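Local coordinates for methanol--corrinoid protein co-methyltransferase (Methanosarcina barkeri, PDB 2I2X) that transfers the methyl group of methanol to the cob(I)amide bound by its partner MtaC, a step of methanogenesis, at residues A28-L32 with I118-L122; A239-I245 with F417-L422; E272-V276 with M369-A375. One frame throughout, in Å; residues are numbered along the deposited sequence.

Contact 1: residues A28-L32 with I118-L122; sequences AGLDL and IKCAL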
loop_
_atom_site.group_PDB
_atom_site.type_symbol
_atom_site.label_atom_id
_atom_site.label_comp_id
_atom_site.label_asym_id
_atom_site.label_seq_id
_atom_site.Cartn_x
_atom_site.Cartn_y
_atom_site.Cartn_z
ATOM N N ALA A 28 10.793 -26.385 4.254
ATOM C CA ALA A 28 11.727 -25.422 4.888
ATOM C C ALA A 28 11.128 -24.681 6.090
ATOM O O ALA A 28 9.926 -24.616 6.252
ATOM C CB ALA A 28 12.239 -24.406 3.870
ATOM N N GLY A 29 11.991 -24.114 6.915
ATOM C CA GLY A 29 11.593 -23.306 8.048
ATOM C C GLY A 29 10.705 -24.027 9.029
ATOM O O GLY A 29 10.881 -25.222 9.294
ATOM N N LEU A 30 9.728 -23.295 9.548
ATOM C CA LEU A 30 8.884 -23.804 10.600
ATOM C C LEU A 30 7.635 -24.408 10.010
ATOM O O LEU A 30 6.608 -23.728 9.860
ATOM C CB LEU A 30 8.581 -22.700 11.596
ATOM C CG LEU A 30 9.836 -22.110 12.271
ATOM C CD1 LEU A 30 9.535 -20.808 12.989
ATOM C CD2 LEU A 30 10.467 -23.131 13.240
ATOM N N ASP A 31 7.738 -25.679 9.626
ATOM C CA ASP A 31 6.577 -26.436 9.163
ATOM C C ASP A 31 5.971 -25.881 7.842
ATOM O O ASP A 31 4.813 -26.127 7.518
ATOM C CB ASP A 31 5.547 -26.497 10.302
ATOM C CG ASP A 31 4.478 -27.514 10.061
ATOM O OD1 ASP A 31 4.820 -28.620 9.579
ATOM O OD2 ASP A 31 3.287 -27.212 10.361
ATOM N N LEU A 32 6.780 -25.152 7.077
ATOM C CA LEU A 32 6.337 -24.578 5.796
ATOM C C LEU A 32 6.637 -25.481 4.582
ATOM O O LEU A 32 7.665 -26.186 4.534
ATOM C CB LEU A 32 6.962 -23.198 5.555
ATOM C CG LEU A 32 6.249 -22.380 4.461
ATOM C CD1 LEU A 32 4.858 -21.921 4.919
ATOM C CD2 LEU A 32 7.080 -21.193 3.940
ATOM N N ILE A 118 1.274 -20.942 13.323
ATOM C CA ILE A 118 1.401 -20.362 12.007
ATOM C C ILE A 118 2.719 -20.845 11.363
ATOM O O ILE A 118 3.763 -20.845 12.006
ATOM C CB ILE A 118 1.376 -18.801 12.079
ATOM C CG1 ILE A 118 1.524 -18.185 10.684
ATOM C CG2 ILE A 118 2.440 -18.254 13.062
ATOM C CD1 ILE A 118 1.287 -16.694 10.654
ATOM N N LYS A 119 2.643 -21.289 10.107
ATOM C CA LYS A 119 3.800 -21.740 9.357
ATOM C C LYS A 119 4.524 -20.536 8.784
ATOM O O LYS A 119 3.900 -19.618 8.243
ATOM C CB LYS A 119 3.338 -22.630 8.213
ATOM C CG LYS A 119 2.436 -23.785 8.624
ATOM C CD LYS A 119 1.514 -24.097 7.460
ATOM C CE LYS A 119 1.351 -25.557 7.234
ATOM N NZ LYS A 119 0.649 -26.237 8.319
ATOM N N CYS A 120 5.834 -20.519 8.905
ATOM C CA CYS A 120 6.619 -19.439 8.316
ATOM C C CYS A 120 8.061 -19.843 7.999
ATOM O O CYS A 120 8.560 -20.857 8.500
ATOM C CB CYS A 120 6.620 -18.263 9.265
ATOM S SG CYS A 120 7.063 -18.783 10.896
ATOM N N ALA A 121 8.724 -19.059 7.155
ATOM C CA ALA A 121 10.114 -19.320 6.774
ATOM C C ALA A 121 10.763 -17.981 6.552
ATOM O O ALA A 121 10.089 -17.000 6.263
ATOM C CB ALA A 121 10.208 -20.210 5.500
ATOM N N LEU A 122 12.065 -17.922 6.749
ATOM C CA LEU A 122 12.780 -16.685 6.607
ATOM C C LEU A 122 13.759 -16.729 5.413
ATOM O O LEU A 122 14.584 -17.612 5.295
ATOM C CB LEU A 122 13.494 -16.358 7.920
ATOM C CG LEU A 122 14.407 -15.129 7.896
ATOM C CD1 LEU A 122 13.602 -13.867 7.631
ATOM C CD2 LEU A 122 15.237 -15.020 9.165
#

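Contact 2: residues A239-I245 with F417-L422; sequences AHTIAVI and FETKAL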
loop_
_atom_site.group_PDB
_atom_site.type_symbol
_atom_site.label_atom_id
_atom_site.label_comp_id
_atom_site.label_asym_id
_atom_site.label_seq_id
_atom_site.Cartn_x
_atom_site.Cartn_y
_atom_site.Cartn_z
ATOM N N ALA A 239 11.842 0.856 -26.084
ATOM C CA ALA A 239 10.695 0.222 -26.706
ATOM C C ALA A 239 10.385 -1.031 -25.917
ATOM O O ALA A 239 11.294 -1.791 -25.542
ATOM C CB ALA A 239 10.997 -0.150 -28.170
ATOM N N HIS A 240 9.099 -1.260 -25.699
ATOM C CA HIS A 240 8.679 -2.382 -24.919
ATOM C C HIS A 240 9.014 -3.688 -25.610
ATOM O O HIS A 240 9.301 -4.703 -24.940
ATOM C CB HIS A 240 7.213 -2.217 -24.538
ATOM C CG HIS A 240 6.991 -1.148 -23.502
ATOM N ND1 HIS A 240 5.839 -1.063 -22.744
ATOM C CD2 HIS A 240 7.785 -0.131 -23.089
ATOM C CE1 HIS A 240 5.932 -0.033 -21.916
ATOM N NE2 HIS A 240 7.099 0.553 -22.112
ATOM N N THR A 241 9.059 -3.653 -26.939
ATOM C CA THR A 241 9.457 -4.816 -27.709
ATOM C C THR A 241 10.936 -5.174 -27.514
ATOM O O THR A 241 11.314 -6.282 -27.841
ATOM C CB THR A 241 9.150 -4.676 -29.195
ATOM O OG1 THR A 241 9.528 -3.374 -29.645
ATOM C CG2 THR A 241 7.664 -4.885 -29.471
ATOM N N ILE A 242 11.758 -4.268 -26.965
ATOM C CA ILE A 242 13.146 -4.607 -26.622
ATOM C C ILE A 242 13.266 -5.077 -25.155
ATOM O O ILE A 242 14.108 -5.935 -24.808
ATOM C CB ILE A 242 14.150 -3.437 -26.951
ATOM C CG1 ILE A 242 14.260 -3.222 -28.471
ATOM C CG2 ILE A 242 15.537 -3.736 -26.405
ATOM C CD1 ILE A 242 14.821 -1.854 -28.858
ATOM N N ALA A 243 12.414 -4.524 -24.295
ATOM C CA ALA A 243 12.334 -4.975 -22.917
ATOM C C ALA A 243 11.965 -6.475 -22.822
ATOM O O ALA A 243 12.557 -7.232 -22.053
ATOM C CB ALA A 243 11.318 -4.112 -22.148
ATOM N N VAL A 244 10.981 -6.896 -23.600
ATOM C CA VAL A 244 10.567 -8.282 -23.562
ATOM C C VAL A 244 11.681 -9.217 -24.078
ATOM O O VAL A 244 11.869 -10.314 -23.535
ATOM C CB VAL A 244 9.195 -8.517 -24.281
ATOM C CG1 VAL A 244 9.270 -8.245 -25.786
ATOM C CG2 VAL A 244 8.700 -9.897 -24.024
ATOM N N ILE A 245 12.437 -8.775 -25.098
ATOM C CA ILE A 245 13.572 -9.562 -25.568
ATOM C C ILE A 245 14.563 -9.754 -24.424
ATOM O O ILE A 245 14.950 -10.894 -24.117
ATOM C CB ILE A 245 14.233 -8.942 -26.789
ATOM C CG1 ILE A 245 13.274 -8.983 -27.984
ATOM C CG2 ILE A 245 15.513 -9.706 -27.160
ATOM C CD1 ILE A 245 13.737 -8.148 -29.137
ATOM N N PHE A 417 6.167 2.109 -33.864
ATOM C CA PHE A 417 7.498 2.226 -33.292
ATOM C C PHE A 417 7.928 0.926 -32.632
ATOM O O PHE A 417 9.070 0.497 -32.796
ATOM C CB PHE A 417 7.591 3.396 -32.308
ATOM C CG PHE A 417 9.005 3.771 -31.960
ATOM C CD1 PHE A 417 9.657 3.170 -30.889
ATOM C CD2 PHE A 417 9.704 4.704 -32.739
ATOM C CE1 PHE A 417 10.979 3.506 -30.577
ATOM C CE2 PHE A 417 11.009 5.033 -32.451
ATOM C CZ PHE A 417 11.653 4.431 -31.367
ATOM N N GLU A 418 7.004 0.304 -31.903
ATOM C CA GLU A 418 7.268 -0.972 -31.253
ATOM C C GLU A 418 7.542 -2.053 -32.271
ATOM O O GLU A 418 8.361 -2.930 -32.025
ATOM C CB GLU A 418 6.092 -1.392 -30.369
ATOM C CG GLU A 418 6.150 -0.736 -29.034
ATOM C CD GLU A 418 4.850 -0.743 -28.256
ATOM O OE1 GLU A 418 3.758 -0.904 -28.852
ATOM O OE2 GLU A 418 4.940 -0.574 -27.023
ATOM N N THR A 419 6.830 -1.983 -33.391
ATOM C CA THR A 419 6.846 -3.010 -34.424
ATOM C C THR A 419 8.188 -3.024 -35.178
ATOM O O THR A 419 8.794 -4.092 -35.376
ATOM C CB THR A 419 5.657 -2.810 -35.392
ATOM O OG1 THR A 419 4.428 -2.947 -34.642
ATOM C CG2 THR A 419 5.674 -3.817 -36.553
ATOM N N LYS A 420 8.641 -1.828 -35.547
ATOM C CA LYS A 420 9.878 -1.635 -36.235
ATOM C C LYS A 420 11.055 -2.097 -35.370
ATOM O O LYS A 420 11.981 -2.765 -35.878
ATOM C CB LYS A 420 10.013 -0.158 -36.621
ATOM C CG LYS A 420 11.224 0.192 -37.437
ATOM C CD LYS A 420 10.980 -0.124 -38.924
ATOM C CE LYS A 420 12.163 0.292 -39.779
ATOM N NZ LYS A 420 13.417 -0.206 -39.147
ATOM N N ALA A 421 11.020 -1.744 -34.081
ATOM C CA ALA A 421 12.086 -2.080 -33.158
ATOM C C ALA A 421 12.180 -3.605 -32.917
ATOM O O ALA A 421 13.294 -4.186 -32.947
ATOM C CB ALA A 421 11.977 -1.285 -31.862
ATOM N N LEU A 422 11.036 -4.265 -32.733
ATOM C CA LEU A 422 11.004 -5.740 -32.763
ATOM C C LEU A 422 11.668 -6.287 -34.032
ATOM O O LEU A 422 12.541 -7.125 -33.938
ATOM C CB LEU A 422 9.571 -6.293 -32.663
ATOM C CG LEU A 422 9.448 -7.818 -32.546
ATOM C CD1 LEU A 422 9.994 -8.392 -31.211
ATOM C CD2 LEU A 422 8.021 -8.225 -32.677
HETATM O O HOH W 1 7.334 0.749 -26.380
#

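Contact 3: residues E272-V276 with M369-A375; sequences ENIIV and MLAYDNA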
loop_
_atom_site.group_PDB
_atom_site.type_symbol
_atom_site.label_atom_id
_atom_site.label_comp_id
_atom_site.label_asym_id
_atom_site.label_seq_id
_atom_site.Cartn_x
_atom_site.Cartn_y
_atom_site.Cartn_z
ATOM N N GLU A 272 10.946 -13.591 -15.115
ATOM C CA GLU A 272 11.237 -14.689 -16.007
ATOM C C GLU A 272 11.051 -16.057 -15.327
ATOM O O GLU A 272 11.149 -17.100 -15.992
ATOM C CB GLU A 272 12.665 -14.562 -16.568
ATOM C CG GLU A 272 13.844 -14.784 -15.556
ATOM C CD GLU A 272 14.138 -13.568 -14.680
ATOM O OE1 GLU A 272 15.221 -13.574 -14.025
ATOM O OE2 GLU A 272 13.292 -12.624 -14.628
ATOM N N ASN A 273 10.798 -16.057 -14.005
ATOM C CA ASN A 273 10.578 -17.307 -13.254
ATOM C C ASN A 273 9.479 -18.179 -13.850
ATOM O O ASN A 273 9.485 -19.417 -13.671
ATOM C CB ASN A 273 10.283 -17.051 -11.776
ATOM C CG ASN A 273 11.499 -16.570 -11.003
ATOM O OD1 ASN A 273 12.640 -16.645 -11.481
ATOM N ND2 ASN A 273 11.256 -16.030 -9.804
ATOM N N ILE A 274 8.538 -17.561 -14.562
ATOM C CA ILE A 274 7.492 -18.377 -15.178
ATOM C C ILE A 274 8.125 -19.346 -16.225
ATOM O O ILE A 274 7.811 -20.556 -16.274
ATOM C CB ILE A 274 6.317 -17.529 -15.743
ATOM C CG1 ILE A 274 5.263 -18.411 -16.415
ATOM C CG2 ILE A 274 6.828 -16.453 -16.739
ATOM C CD1 ILE A 274 4.533 -19.343 -15.521
ATOM N N ILE A 275 9.019 -18.814 -17.054
ATOM C CA ILE A 275 9.764 -19.673 -17.968
ATOM C C ILE A 275 10.557 -20.718 -17.179
ATOM O O ILE A 275 10.540 -21.869 -17.531
ATOM C CB ILE A 275 10.674 -18.853 -18.879
ATOM C CG1 ILE A 275 9.838 -17.901 -19.725
ATOM C CG2 ILE A 275 11.455 -19.759 -19.794
ATOM C CD1 ILE A 275 10.590 -16.702 -20.213
ATOM N N VAL A 276 11.205 -20.315 -16.093
ATOM C CA VAL A 276 12.073 -21.203 -15.318
ATOM C C VAL A 276 11.316 -22.361 -14.677
ATOM O O VAL A 276 11.809 -23.505 -14.645
ATOM C CB VAL A 276 12.892 -20.396 -14.254
ATOM C CG1 VAL A 276 13.665 -21.316 -13.334
ATOM C CG2 VAL A 276 13.860 -19.419 -14.936
ATOM N N MET A 369 4.365 -12.265 -23.744
ATOM C CA MET A 369 5.368 -13.327 -23.728
ATOM C C MET A 369 5.354 -14.094 -22.413
ATOM O O MET A 369 5.634 -15.286 -22.374
ATOM C CB MET A 369 6.760 -12.735 -23.976
ATOM C CG MET A 369 7.898 -13.770 -24.160
ATOM S SD MET A 369 8.698 -14.293 -22.603
ATOM C CE MET A 369 9.869 -12.975 -22.375
ATOM N N LEU A 370 5.022 -13.420 -21.328
ATOM C CA LEU A 370 5.134 -14.034 -20.022
ATOM C C LEU A 370 3.921 -14.885 -19.687
ATOM O O LEU A 370 3.939 -15.627 -18.701
ATOM C CB LEU A 370 5.342 -12.949 -18.969
ATOM C CG LEU A 370 6.717 -12.817 -18.302
ATOM C CD1 LEU A 370 7.781 -13.524 -19.030
ATOM C CD2 LEU A 370 7.063 -11.403 -18.058
ATOM N N ALA A 371 2.873 -14.783 -20.510
ATOM C CA ALA A 371 1.684 -15.651 -20.387
ATOM C C ALA A 371 2.087 -17.144 -20.431
ATOM O O ALA A 371 2.859 -17.550 -21.280
ATOM C CB ALA A 371 0.686 -15.325 -21.467
ATOM N N TYR A 372 1.593 -17.937 -19.486
ATOM C CA TYR A 372 2.170 -19.244 -19.205
ATOM C C TYR A 372 2.257 -20.140 -20.445
ATOM O O TYR A 372 3.193 -20.933 -20.548
ATOM C CB TYR A 372 1.454 -19.949 -18.032
ATOM C CG TYR A 372 0.075 -20.461 -18.395
ATOM C CD1 TYR A 372 -1.046 -19.632 -18.287
ATOM C CD2 TYR A 372 -0.104 -21.774 -18.901
ATOM C CE1 TYR A 372 -2.317 -20.099 -18.657
ATOM C CE2 TYR A 372 -1.366 -22.244 -19.282
ATOM C CZ TYR A 372 -2.472 -21.407 -19.157
ATOM O OH TYR A 372 -3.731 -21.862 -19.539
ATOM N N ASP A 373 1.324 -20.039 -21.384
ATOM C CA ASP A 373 1.486 -20.822 -22.623
ATOM C C ASP A 373 2.693 -20.376 -23.452
ATOM O O ASP A 373 3.422 -21.224 -23.981
ATOM C CB ASP A 373 0.228 -20.860 -23.490
ATOM C CG ASP A 373 -0.224 -19.492 -23.889
ATOM O OD1 ASP A 373 -0.011 -18.576 -23.059
ATOM O OD2 ASP A 373 -0.785 -19.310 -25.009
ATOM N N ASN A 374 2.881 -19.066 -23.584
ATOM C CA ASN A 374 4.034 -18.504 -24.278
ATOM C C ASN A 374 5.340 -18.701 -23.496
ATOM O O ASN A 374 6.399 -18.986 -24.082
ATOM C CB ASN A 374 3.798 -17.032 -24.607
ATOM C CG ASN A 374 2.682 -16.853 -25.613
ATOM O OD1 ASN A 374 2.575 -17.654 -26.543
ATOM N ND2 ASN A 374 1.825 -15.812 -25.436
ATOM N N ALA A 375 5.269 -18.542 -22.183
ATOM C CA ALA A 375 6.429 -18.796 -21.355
ATOM C C ALA A 375 6.936 -20.244 -21.575
ATOM O O ALA A 375 8.153 -20.479 -21.686
ATOM C CB ALA A 375 6.103 -18.535 -19.900
#

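Contact 1: residues A28-L32 with I118-L122
L30 and C120 join a tight β-hairpin to the start of a TIM-barrel strand. The hairpin is made by strands 25-28 and 32-33, and its turn lies across the beginning of strand 119-126. Within the hairpin, A28 and L32 bond to each other through both N and O. Inside the turn, L30 is the centre of an inverse gamma turn, with a weak bond from D31 N to G29 O.

The two segments meet in a single antiparallel hydrogen-bonded pair, L30 with C120. L30 N gives its hydrogen to C120 O at 2.9 Å, with an N-H...O angle of 157°. The return bond, from C120 N to L30 O, is weak at 3.4 Å. L30 O also receives a C-H contact from K119 CA. Both backbone polar atoms of C120 thus find partners in the hairpin. K119 and A121 turn theirs the other way, K119 to P79 and I81 and A121 to L83, in and just before the adjacent strand 80-86. Further along, L122 is bonded to D159 and L160 instead.

G29 has a positive phi of 58°. A side chain there would run into C120 O and the methyl of A121.

Apolar atoms fill in around the bonds. L30 CD1 rests on C120 SG at 3.8 Å. L32 spans K119 and A121 on one face of the strand: CD1 lies 3.7 Å from K119 CB, and CD2 lies 3.6 Å from A121 CB. Y38 also touches both L32 and K119.

The charged pair is K119 with D31, an exposed residue of the turn. The K119 chain bends at its third and fourth torsions and passes D31 O, with CE 3.5 Å from that oxygen. This brings the amine to the D31 carboxylate, in a long, weak salt bridge of 3.5 Å between K119 NZ and D31 OD2.

Contact 2: residues A239-I245 with F417-L422
This is a helix-helix contact, in which A239, T241 and I245 at the start of helix 240-259 meet A421, E418 and L422 on helix 416-430. The axes of segments 240-245 and 417-422 approach to 8.6 Å, with 43° between their directions. Small side chains allow this: A239 CB meets A421 CB at 4.0 Å. The same A239 methyl lies at the edge of the F417 ring, near its plane.

T241 supplies the direct polar link. Its OG1 donates to E418 O at 2.7 Å, in the carbonyl plane and on a lone pair. The first torsion (44°) sets OG1 between the backbone N and the carbonyl carbon, while CG2 lies over E418 CB. E418 O also accepts the helical bond from L422 N, so two donors grip it. Beside this bond, T241 CB packs on L422 CB at 3.8 Å. One turn on, I245 CD1 touches L422 CD1 more loosely.

A second link runs through water. One water accepts from H240 N and donates to E418 OE2, at 2.8 Å on each side. The water thus takes up the N-H of the first helical residue. E418 OE1 is bonded to S415 N. E418 OE2 also forms a salt bridge with R15 of a neighbouring MtaB chain. The H240 ring has its own partners, D364 at ND1 and G230 O at NE2. F417 stacks on F94 of the neighbouring MtaB chain.

The buried E418 carboxylate therefore has a partner for each oxygen. The arginine is likely to keep it ionised. Through E418 and F417 the helix pair is tied to the neighbouring MtaB chain, while the T241 hydroxyl ties its helix directly to the E418 carbonyl.

Contact 3: residues E272-V276 with M369-A375
I274 and I275, on the first turn of helix 273-280, pack against A375 and the residues leading into helix 372-383. The contact is buried. It joins the helix that precedes barrel strand 285-287 to the helical C-terminal part of the chain. The L370 side chain is about 11 Å from that of the zinc ligand C269.

All the side-chain contacts are apolar. A375 CB lies at the centre and touches both isoleucines, I274 CG1 at 3.6 Å and I275 CG1 at 3.8 Å. I274 uses every branch. Its CG1 is anti to the backbone N (chi1 178°), which leaves CG2 to meet L370 CD1 at 3.8 Å. From the end of the longer branch, CD1 reaches Y372 CB at 4.0 Å. I275 works on the other flank. Its CD1 meets M369 SD at 3.9 Å, where the two side chains cross at about a right angle. The bend at the second torsion of M369 (-88°) brings the sulfur there. With an alanine in place of I274, L370 CD1 and Y372 CB would probably lose their neighbour and a gap would open beside A375.

Carbons also lie against backbone oxygens. I274 CG2 is 3.6 Å from L370 O, and I275 CG1 is 3.7 Å from A375 O. L370 O has its polar partner elsewhere, in Q305 NE2. The other end of that amide, OE1, accepts from Y372 N, so one glutamine spans the start of helix 372-383. Y372 OH is bonded to D354.

L370 O, Y372 N and Y372 OH are thus satisfied by residues outside the two segments. The segments themselves are held together by the fit of their apolar side chains, not by direct polar bonds.

How the contacts relate
Contacts 2 and 3 are buried and adjoin each other, with centres 18 Å apart. They touch through V244 CG2 of 239-245 and M369 CB of 369-375, 3.4 Å apart, and their first helices, 240-259 and 273-280, follow each other in the chain. Contact 1 is only partly buried. It lies across the chain's centre from contact 2, about 29 Å away between nearest atoms. Chemistry follows place. Contact 1 joins a hairpin to a barrel strand by backbone bonds, with a weak ion pair. Contact 2 combines helix packing with polar links near the dimer interface. Contact 3, nearest the chain's centre, is purely apolar between its segments.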